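Local coordinates for protein aminofutalosine deaminase (Helicobacter pylori, PDB 7LKJ) that probably catalyses the metal-dependent hydrolytic deamination of aminofutalosine and of adenosine, which it converts to inosine, at residues Ala78-Glu83 with Gly131-Ile136; Glu142-Lys147 with Lys180-Gln185; Ser216-His221 with Thr269-Val274; Ser322-Thr327 with Thr365-Lys370. All blocks are in the same frame, centred on the assembly; numbering follows the deposited sequence.

Contact 1: residues Ala78-Glu83 with Gly131-Ile136; sequences AHTHFE and GSVGAI. With FE (Fe (III) ion), chain E.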
# COMPACT_ATOMS: atom_id res chain seq x y z
N ALA A 78 -15.59 8.51 -6.23
CA ALA A 78 -16.02 9.60 -7.10
C ALA A 78 -15.29 9.63 -8.44
O ALA A 78 -15.71 10.38 -9.33
CB ALA A 78 -15.84 10.94 -6.38
N HIS A 79 -14.22 8.85 -8.61
CA HIS A 79 -13.43 8.89 -9.84
C HIS A 79 -12.93 7.49 -10.16
O HIS A 79 -12.05 6.97 -9.47
CB HIS A 79 -12.27 9.87 -9.72
CG HIS A 79 -11.71 10.30 -11.03
ND1 HIS A 79 -12.42 11.07 -11.93
CD2 HIS A 79 -10.50 10.07 -11.61
CE1 HIS A 79 -11.68 11.29 -13.00
NE2 HIS A 79 -10.51 10.70 -12.83
N THR A 80 -13.49 6.88 -11.20
CA THR A 80 -13.09 5.54 -11.62
C THR A 80 -13.49 5.33 -13.07
O THR A 80 -14.64 5.61 -13.45
CB THR A 80 -13.71 4.46 -10.74
OG1 THR A 80 -13.48 3.17 -11.32
CG2 THR A 80 -15.15 4.67 -10.70
N HIS A 81 -12.55 4.88 -13.88
CA HIS A 81 -12.82 4.60 -15.29
C HIS A 81 -13.08 3.10 -15.40
O HIS A 81 -12.19 2.28 -15.15
CB HIS A 81 -11.64 5.05 -16.16
CG HIS A 81 -11.22 6.47 -15.92
ND1 HIS A 81 -11.04 7.37 -16.95
CD2 HIS A 81 -10.95 7.14 -14.78
CE1 HIS A 81 -10.67 8.53 -16.45
NE2 HIS A 81 -10.61 8.42 -15.14
N PHE A 82 -14.30 2.74 -15.79
CA PHE A 82 -14.68 1.35 -15.97
C PHE A 82 -14.50 0.85 -17.40
O PHE A 82 -14.58 -0.36 -17.63
CB PHE A 82 -16.15 1.14 -15.56
CG PHE A 82 -16.38 1.13 -14.07
CD1 PHE A 82 -15.99 0.05 -13.30
CD2 PHE A 82 -17.00 2.21 -13.45
CE1 PHE A 82 -16.21 0.04 -11.93
CE2 PHE A 82 -17.22 2.20 -12.08
CZ PHE A 82 -16.82 1.12 -11.32
N GLU A 83 -14.25 1.75 -18.36
CA GLU A 83 -13.97 1.29 -19.71
C GLU A 83 -12.59 0.68 -19.82
O GLU A 83 -12.34 -0.12 -20.73
CB GLU A 83 -14.08 2.44 -20.72
CG GLU A 83 -15.19 3.43 -20.47
CD GLU A 83 -15.26 4.48 -21.55
OE1 GLU A 83 -14.52 5.48 -21.46
OE2 GLU A 83 -16.05 4.30 -22.51
N GLY A 131 -21.12 1.97 -2.57
CA GLY A 131 -22.49 1.97 -3.05
C GLY A 131 -22.79 3.02 -4.11
O GLY A 131 -23.75 2.88 -4.87
N SER A 132 -21.97 4.06 -4.17
CA SER A 132 -22.13 5.11 -5.16
C SER A 132 -20.78 5.39 -5.80
O SER A 132 -19.76 5.45 -5.11
CB SER A 132 -22.70 6.39 -4.54
OG SER A 132 -23.82 6.11 -3.73
N VAL A 133 -20.78 5.55 -7.12
CA VAL A 133 -19.55 5.74 -7.88
C VAL A 133 -19.74 6.83 -8.93
O VAL A 133 -20.80 6.91 -9.57
CB VAL A 133 -19.09 4.42 -8.51
CG1 VAL A 133 -17.73 4.56 -8.94
CG2 VAL A 133 -19.08 3.32 -7.49
N GLY A 134 -18.71 7.65 -9.11
CA GLY A 134 -18.66 8.60 -10.21
C GLY A 134 -17.80 8.14 -11.37
O GLY A 134 -16.59 8.37 -11.39
N ALA A 135 -18.43 7.49 -12.35
CA ALA A 135 -17.72 6.84 -13.44
C ALA A 135 -17.49 7.80 -14.60
O ALA A 135 -18.41 8.50 -15.03
CB ALA A 135 -18.50 5.62 -13.93
N ILE A 136 -16.26 7.83 -15.11
CA ILE A 136 -15.90 8.59 -16.29
C ILE A 136 -16.03 7.69 -17.51
O ILE A 136 -15.44 6.60 -17.55
CB ILE A 136 -14.47 9.15 -16.17
CG1 ILE A 136 -14.31 9.94 -14.86
CG2 ILE A 136 -14.12 10.01 -17.38
CD1 ILE A 136 -14.84 11.34 -14.93
FE FE E . -8.83 9.94 -13.99
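The imidazole of H81 carries I136 on one face, with CB of I136 almost centred over the ring, 3.9 Å from its centroid, in a CH-pi contact; CD2 of H79 lies in plane at its edge. Toward the H79 ring I136 comes obliquely, its CG1 3.5 Å from CE1 of H79. The phenyl ring of F82 has OG1 of T80 over the rim of one face, while CB of A135 meets its edge, 3.8 Å from CD2 of F82. One branched aliphatic side chain, that of I136, thus packs against both histidines of the iron site; NE2 of H79 binds the metal at 2.2 Å, and H81 is also a ligand, with NE2 at a longer 2.6 Å. CG of H79 lies trans to its own backbone N (chi1 -161°), which sends the ring to the metal. H79 and H81 form the His-X-His pair of the amidohydrolases.

Between the parallel strands, N of I136 donates to O of T80 (3.2 Å, 158° at the hydrogen), and T80 N makes a weak bond to G134 O.

Strand 130-137 runs between strands 69-81 and 152-159, where I136 meets F156 and E158. F82 and V133 face helix 115-126, whereas A78 and H79 touch I297 of strand 295-298.

Contact 2: residues Glu142-Lys147 with Lys180-Gln185; sequences EVNLLK and KDLEDQ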
# COMPACT_ATOMS: atom_id res chain seq x y z
N GLU A 142 -20.33 1.06 -20.46
CA GLU A 142 -20.68 0.45 -19.19
C GLU A 142 -21.98 0.99 -18.59
O GLU A 142 -22.36 0.56 -17.50
CB GLU A 142 -19.54 0.65 -18.18
CG GLU A 142 -19.52 2.04 -17.54
CD GLU A 142 -18.77 3.07 -18.37
OE1 GLU A 142 -17.94 3.80 -17.80
OE2 GLU A 142 -19.03 3.15 -19.59
N VAL A 143 -22.66 1.91 -19.28
CA VAL A 143 -23.81 2.60 -18.69
C VAL A 143 -24.94 1.62 -18.38
O VAL A 143 -25.57 1.69 -17.32
CB VAL A 143 -24.28 3.72 -19.63
CG1 VAL A 143 -25.75 4.05 -19.39
CG2 VAL A 143 -23.42 4.96 -19.45
N ASN A 144 -25.19 0.67 -19.29
CA ASN A 144 -26.25 -0.30 -19.06
C ASN A 144 -25.88 -1.29 -17.96
O ASN A 144 -26.76 -1.79 -17.25
CB ASN A 144 -26.62 -1.01 -20.36
CG ASN A 144 -27.34 -0.09 -21.32
OD1 ASN A 144 -26.90 0.14 -22.44
ND2 ASN A 144 -28.47 0.47 -20.86
N LEU A 145 -24.58 -1.60 -17.82
CA LEU A 145 -24.17 -2.50 -16.75
C LEU A 145 -24.27 -1.81 -15.40
O LEU A 145 -24.53 -2.46 -14.38
CB LEU A 145 -22.75 -2.99 -17.00
CG LEU A 145 -22.57 -4.10 -18.04
CD1 LEU A 145 -21.12 -4.19 -18.49
CD2 LEU A 145 -23.03 -5.43 -17.48
N LEU A 146 -24.06 -0.49 -15.36
CA LEU A 146 -24.30 0.26 -14.13
C LEU A 146 -25.79 0.33 -13.82
O LEU A 146 -26.18 0.45 -12.65
CB LEU A 146 -23.71 1.67 -14.25
CG LEU A 146 -22.19 1.74 -14.28
CD1 LEU A 146 -21.72 3.19 -14.21
CD2 LEU A 146 -21.59 0.92 -13.14
N LYS A 147 -26.64 0.27 -14.85
CA LYS A 147 -28.08 0.24 -14.63
C LYS A 147 -28.54 -1.14 -14.17
O LYS A 147 -29.44 -1.26 -13.34
CB LYS A 147 -28.82 0.64 -15.91
CG LYS A 147 -28.69 2.12 -16.26
CD LYS A 147 -29.67 2.52 -17.35
CE LYS A 147 -31.03 2.89 -16.77
NZ LYS A 147 -32.13 2.70 -17.75
N LYS A 180 -28.73 11.30 -21.05
CA LYS A 180 -29.88 11.78 -20.30
C LYS A 180 -31.15 11.01 -20.63
O LYS A 180 -32.14 11.13 -19.90
CB LYS A 180 -30.09 13.28 -20.53
CG LYS A 180 -30.76 14.00 -19.36
CD LYS A 180 -30.10 15.34 -19.07
CE LYS A 180 -30.16 15.68 -17.58
NZ LYS A 180 -28.91 15.32 -16.86
N ASP A 181 -31.14 10.22 -21.70
CA ASP A 181 -32.25 9.35 -22.04
C ASP A 181 -32.18 8.01 -21.32
O ASP A 181 -33.05 7.16 -21.55
CB ASP A 181 -32.27 9.10 -23.56
CG ASP A 181 -33.17 10.06 -24.30
OD1 ASP A 181 -33.95 10.78 -23.65
OD2 ASP A 181 -33.09 10.10 -25.55
N LEU A 182 -31.19 7.82 -20.46
CA LEU A 182 -31.06 6.62 -19.65
C LEU A 182 -31.04 6.93 -18.16
O LEU A 182 -30.78 6.03 -17.35
CB LEU A 182 -29.80 5.84 -20.05
CG LEU A 182 -29.65 5.52 -21.54
CD1 LEU A 182 -28.39 4.73 -21.80
CD2 LEU A 182 -30.87 4.78 -22.05
N GLU A 183 -31.29 8.18 -17.78
CA GLU A 183 -31.24 8.56 -16.38
C GLU A 183 -32.46 8.04 -15.63
O GLU A 183 -33.55 7.90 -16.19
CB GLU A 183 -31.17 10.08 -16.24
CG GLU A 183 -29.78 10.65 -16.05
CD GLU A 183 -29.81 12.14 -15.79
OE1 GLU A 183 -30.70 12.82 -16.33
OE2 GLU A 183 -28.94 12.63 -15.03
N ASP A 184 -32.26 7.74 -14.35
CA ASP A 184 -33.35 7.38 -13.45
C ASP A 184 -33.00 7.96 -12.08
O ASP A 184 -32.24 8.92 -11.96
CB ASP A 184 -33.58 5.86 -13.44
CG ASP A 184 -32.30 5.06 -13.40
OD1 ASP A 184 -31.27 5.60 -12.93
OD2 ASP A 184 -32.32 3.89 -13.83
N GLN A 185 -33.56 7.37 -11.02
CA GLN A 185 -33.21 7.78 -9.67
C GLN A 185 -31.93 7.13 -9.18
O GLN A 185 -31.45 7.49 -8.10
CB GLN A 185 -34.36 7.47 -8.71
CG GLN A 185 -34.78 6.01 -8.67
CD GLN A 185 -35.77 5.66 -9.77
OE1 GLN A 185 -35.38 5.36 -10.90
NE2 GLN A 185 -37.05 5.70 -9.44
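L182 meets V143 through single methyl branches: CD1 of L182 lies 3.6 Å from CG1 of V143, the two side chains approaching at a slant. With CG1 trans to its backbone N (chi1 156°), V143 presents that methyl to the loop. Both residues are branched and apolar, which suits a patch where a short helix meets a loop.

One turn farther along, K147 supplies the rest of the contact with its aliphatic part. Its CE is 3.2 Å from the carbonyl O of L182 and 3.4 Å from OD2 of D184. The ammonium NZ of K147 stays 4.1 Å from that OD2, beyond a salt bridge, so the opposite charges should attract each other only loosely. A bend at chi3 (86°) lays CD and CE of this exposed lysine along the carbonyl O of L182.

Behind these side chains, the backbone bond from K147 N to V143 O (3.0 Å) puts both residues on the same side of the helix. D184 is held from its other oxygen: OD1 accepts from the backbone N atoms of K186 and L187. In the same loop K180 NZ forms a salt bridge with OE1 of E183 (3.1 Å), weak as a hydrogen bond, and E183 OE2 accepts from A189 N.

Helix 143-147 rests on strand 152-159, with V143 on V155 and L146 on A153, while L145 leans on helix 115-126. The loop 180-185 joins helix 175-180 to strand 187-193, whose L187 touches K147.

Contact 3: residues Ser216-His221 with Thr269-Val274; sequences SLLSTH and THTLFV. With FE (Fe (III) ion), chain E.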
# COMPACT_ATOMS: atom_id res chain seq x y z
N SER A 216 -25.82 19.95 -14.74
CA SER A 216 -25.12 18.70 -14.47
C SER A 216 -23.74 19.00 -13.89
O SER A 216 -23.27 20.14 -13.90
CB SER A 216 -24.98 17.85 -15.74
OG SER A 216 -24.59 18.64 -16.85
N LEU A 217 -23.10 17.95 -13.39
CA LEU A 217 -21.82 18.08 -12.72
C LEU A 217 -20.67 18.08 -13.73
O LEU A 217 -20.77 17.51 -14.82
CB LEU A 217 -21.63 16.95 -11.71
CG LEU A 217 -22.20 17.11 -10.30
CD1 LEU A 217 -23.54 17.83 -10.28
CD2 LEU A 217 -22.31 15.75 -9.62
N LEU A 218 -19.58 18.73 -13.34
CA LEU A 218 -18.36 18.78 -14.15
C LEU A 218 -17.23 18.14 -13.37
O LEU A 218 -16.99 18.50 -12.21
CB LEU A 218 -18.00 20.22 -14.52
CG LEU A 218 -19.01 21.03 -15.34
CD1 LEU A 218 -19.00 22.46 -14.89
CD2 LEU A 218 -18.68 20.94 -16.82
N SER A 219 -16.55 17.18 -13.98
CA SER A 219 -15.30 16.67 -13.45
C SER A 219 -14.20 16.91 -14.47
O SER A 219 -14.45 16.96 -15.68
CB SER A 219 -15.39 15.17 -13.12
OG SER A 219 -14.84 14.40 -14.17
N THR A 220 -12.98 17.07 -13.97
CA THR A 220 -11.85 17.31 -14.86
C THR A 220 -10.56 16.93 -14.15
O THR A 220 -10.46 17.02 -12.93
CB THR A 220 -11.80 18.78 -15.33
OG1 THR A 220 -11.00 18.88 -16.51
CG2 THR A 220 -11.24 19.69 -14.25
N HIS A 221 -9.60 16.47 -14.94
CA HIS A 221 -8.26 16.18 -14.45
C HIS A 221 -7.43 17.46 -14.57
O HIS A 221 -7.32 18.03 -15.66
CB HIS A 221 -7.61 15.05 -15.24
CG HIS A 221 -8.46 13.82 -15.35
ND1 HIS A 221 -9.62 13.78 -16.10
CD2 HIS A 221 -8.31 12.58 -14.82
CE1 HIS A 221 -10.15 12.57 -16.02
NE2 HIS A 221 -9.37 11.82 -15.25
N THR A 269 -19.79 26.96 -10.74
CA THR A 269 -20.39 25.67 -11.05
C THR A 269 -19.98 24.65 -10.00
O THR A 269 -19.43 24.99 -8.94
CB THR A 269 -20.05 25.23 -12.48
OG1 THR A 269 -20.66 23.96 -12.74
CG2 THR A 269 -18.57 25.12 -12.65
N HIS A 270 -20.24 23.38 -10.30
CA HIS A 270 -20.04 22.25 -9.40
C HIS A 270 -18.99 21.31 -10.01
O HIS A 270 -19.32 20.24 -10.51
CB HIS A 270 -21.39 21.53 -9.19
CG HIS A 270 -21.40 20.51 -8.09
ND1 HIS A 270 -22.15 20.67 -6.94
CD2 HIS A 270 -20.78 19.32 -7.97
CE1 HIS A 270 -21.99 19.62 -6.16
NE2 HIS A 270 -21.16 18.78 -6.76
N THR A 271 -17.72 21.73 -9.96
CA THR A 271 -16.66 21.04 -10.69
C THR A 271 -15.82 20.18 -9.75
O THR A 271 -15.35 20.65 -8.71
CB THR A 271 -15.75 22.03 -11.43
OG1 THR A 271 -16.54 22.87 -12.26
CG2 THR A 271 -14.75 21.27 -12.29
N LEU A 272 -15.62 18.92 -10.14
CA LEU A 272 -14.72 18.01 -9.43
C LEU A 272 -13.33 18.12 -10.05
O LEU A 272 -13.15 17.83 -11.23
CB LEU A 272 -15.24 16.58 -9.50
CG LEU A 272 -16.26 16.11 -8.47
CD1 LEU A 272 -17.60 16.79 -8.68
CD2 LEU A 272 -16.42 14.60 -8.53
N PHE A 273 -12.35 18.53 -9.24
CA PHE A 273 -10.97 18.68 -9.69
C PHE A 273 -10.16 17.50 -9.19
O PHE A 273 -9.90 17.37 -7.99
CB PHE A 273 -10.39 20.01 -9.21
CG PHE A 273 -10.76 21.19 -10.06
CD1 PHE A 273 -11.93 21.90 -9.82
CD2 PHE A 273 -9.96 21.58 -11.12
CE1 PHE A 273 -12.27 22.99 -10.61
CE2 PHE A 273 -10.30 22.66 -11.91
CZ PHE A 273 -11.46 23.36 -11.66
N VAL A 274 -9.75 16.63 -10.11
CA VAL A 274 -9.05 15.40 -9.77
C VAL A 274 -7.55 15.64 -9.76
O VAL A 274 -7.03 16.49 -10.50
CB VAL A 274 -9.44 14.27 -10.75
CG1 VAL A 274 -9.00 12.91 -10.21
CG2 VAL A 274 -10.94 14.28 -10.99
FE FE E . -8.83 9.94 -13.99
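L217 and H270 run side by side because CG of L217 sits next to its backbone N (chi1 -86°) while CG of H270 swings to the far side of its own N (chi1 -169°). This lays CD1 of L217 over one face of the imidazole, 4.2 Å from the centroid, as a CH-pi contact; NE2 of H270 donates to the carbonyl O of A371.

The two segments are neighbouring parallel strands of the TIM barrel, 19° apart in direction. They are joined by bonds from L218 N to H270 O (3.2 Å), L272 N to L218 O (modelled doubtfully short), T220 N to L272 O (2.8 Å) and V274 N to T220 O (2.9 Å).

On the side of T220 and F273, CG2 of T220 comes obliquely to the phenyl ring, 3.9 Å from CD2 of F273, whereas OG1 is satisfied by V193 O and Y262 OH. Threonine suits the place by offering a methyl to the ring and a hydroxyl to polar partners. L218 crosses T269 at about a right angle, its CD1 3.5 Å from CG2 of T269.

The opposite side carries S219, L272, V274 and H221. S219 packs its CB 3.9 Å from CB of L272, and both V274 and L272 touch I297 of strand 295-298. Near the C-terminal end of the strand H221 directs its ring to the active-site metal, NE2 binding the iron at 2.3 Å.

Contact 4: residues Ser322-Thr327 with Thr365-Lys370; sequences SVSVAT and TRHGAK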
# COMPACT_ATOMS: atom_id res chain seq x y z
N SER A 322 -11.05 20.52 0.78
CA SER A 322 -11.03 19.17 1.33
C SER A 322 -10.91 18.17 0.19
O SER A 322 -11.18 18.49 -0.97
CB SER A 322 -12.28 18.88 2.17
OG SER A 322 -13.44 18.91 1.36
N VAL A 323 -10.52 16.95 0.53
CA VAL A 323 -10.24 15.94 -0.47
C VAL A 323 -11.16 14.75 -0.28
O VAL A 323 -11.61 14.45 0.83
CB VAL A 323 -8.76 15.48 -0.43
CG1 VAL A 323 -7.83 16.67 -0.59
CG2 VAL A 323 -8.46 14.72 0.85
N SER A 324 -11.47 14.09 -1.39
CA SER A 324 -12.05 12.76 -1.39
C SER A 324 -11.06 11.83 -2.07
O SER A 324 -10.28 12.25 -2.93
CB SER A 324 -13.40 12.73 -2.12
OG SER A 324 -14.30 13.67 -1.57
N VAL A 325 -11.10 10.55 -1.70
CA VAL A 325 -10.16 9.57 -2.22
C VAL A 325 -10.91 8.66 -3.19
O VAL A 325 -12.01 8.18 -2.89
CB VAL A 325 -9.47 8.78 -1.10
CG1 VAL A 325 -8.88 9.74 -0.08
CG2 VAL A 325 -10.42 7.80 -0.42
N ALA A 326 -10.33 8.47 -4.37
CA ALA A 326 -10.93 7.66 -5.41
C ALA A 326 -9.88 6.72 -5.98
O ALA A 326 -8.68 7.02 -5.96
CB ALA A 326 -11.54 8.51 -6.52
N THR A 327 -10.35 5.59 -6.49
CA THR A 327 -9.48 4.54 -6.98
C THR A 327 -8.89 4.83 -8.36
O THR A 327 -7.90 4.19 -8.74
CB THR A 327 -10.25 3.23 -7.02
OG1 THR A 327 -11.45 3.42 -7.77
CG2 THR A 327 -10.63 2.81 -5.60
N THR A 365 -16.56 8.91 2.21
CA THR A 365 -17.95 8.94 2.64
C THR A 365 -18.60 10.30 2.40
O THR A 365 -19.03 10.60 1.28
CB THR A 365 -18.05 8.57 4.13
OG1 THR A 365 -16.94 9.14 4.84
CG2 THR A 365 -18.04 7.06 4.30
N ARG A 366 -18.67 11.13 3.45
CA ARG A 366 -19.39 12.40 3.36
C ARG A 366 -18.82 13.31 2.28
O ARG A 366 -19.58 13.96 1.54
CB ARG A 366 -19.36 13.10 4.72
CG ARG A 366 -20.03 14.46 4.71
CD ARG A 366 -20.21 15.01 6.11
NE ARG A 366 -20.88 16.31 6.10
CZ ARG A 366 -20.25 17.46 5.91
NH1 ARG A 366 -18.94 17.49 5.73
NH2 ARG A 366 -20.94 18.60 5.92
N HIS A 367 -17.49 13.37 2.15
CA HIS A 367 -16.89 14.28 1.18
C HIS A 367 -17.17 13.84 -0.25
O HIS A 367 -17.27 14.69 -1.15
CB HIS A 367 -15.38 14.37 1.41
CG HIS A 367 -15.00 15.22 2.59
ND1 HIS A 367 -15.86 15.46 3.64
CD2 HIS A 367 -13.86 15.89 2.87
CE1 HIS A 367 -15.26 16.24 4.52
NE2 HIS A 367 -14.04 16.52 4.08
N GLY A 368 -17.32 12.53 -0.48
CA GLY A 368 -17.59 12.04 -1.82
C GLY A 368 -19.04 12.14 -2.24
O GLY A 368 -19.32 12.20 -3.44
N ALA A 369 -19.97 12.17 -1.29
CA ALA A 369 -21.39 12.28 -1.64
C ALA A 369 -21.81 13.72 -1.88
O ALA A 369 -22.76 13.96 -2.64
CB ALA A 369 -22.25 11.66 -0.54
N LYS A 370 -21.14 14.69 -1.26
CA LYS A 370 -21.45 16.08 -1.54
C LYS A 370 -20.79 16.55 -2.82
O LYS A 370 -21.35 17.39 -3.54
CB LYS A 370 -21.03 16.97 -0.37
CG LYS A 370 -21.99 16.97 0.81
CD LYS A 370 -23.45 16.96 0.35
CE LYS A 370 -24.39 16.81 1.54
NZ LYS A 370 -25.82 16.85 1.12
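S324 presses its side chain onto the first turn of a helix: OG lies 3.2 Å from CB of H367 and 3.4 Å from N of G368, the latter at too poor an angle for a hydrogen bond. This is the tight, buried part. A small serine and a glycine let the backbones come close, with 5.6 Å between the CA atoms of S324 and G368. Strand 323-325 and helix 366-370 are nearly perpendicular, their axes 7.6 Å apart at an angle of 100°.

Toward the solvent the contact rests on the H367 ring. With its CG turned from the carbonyl carbon (chi1 -76°), the imidazole leans back along the strand, where V323 O meets its edge close to the ring plane, 3.4 Å from CD2 of H367. The exposed S322 approaches the ring obliquely, its CB 3.5 Å from NE2 of H367. H367 also touches E29.

S324 is tied into the sheet by backbone bonds to L296 and T298. Strand 323-325 is the last of the eight barrel strands, and just beyond T327 the chain reaches D328, the iron-binding aspartate. Helix 338-348, touched by V325, covers the outside, whereas helix 366-371 packs over the N-terminal end of the TIM barrel, opposite the end where the iron is bound.

Contacts 1, 3 and 4 are buried and reach the same barrel sheet, whereas contact 2 is a surface contact, about 22 Å from contact 4 between centres. Contacts 1 and 3 each pair parallel strands by backbone bonds and share the iron: NE2 of H79 and NE2 of H221 are 2.9 Å apart. Contact 4 instead sets a helix across a strand, a serine and a histidine carrying the packing, and touches contact 1 where CB of A326 lies 3.4 Å from O of H79. Contact 2 joins helix to loop with methyl packing and loosely attracted charges; it adjoins contact 1 through E142 and L146, the helix following strand 130-137 in the chain.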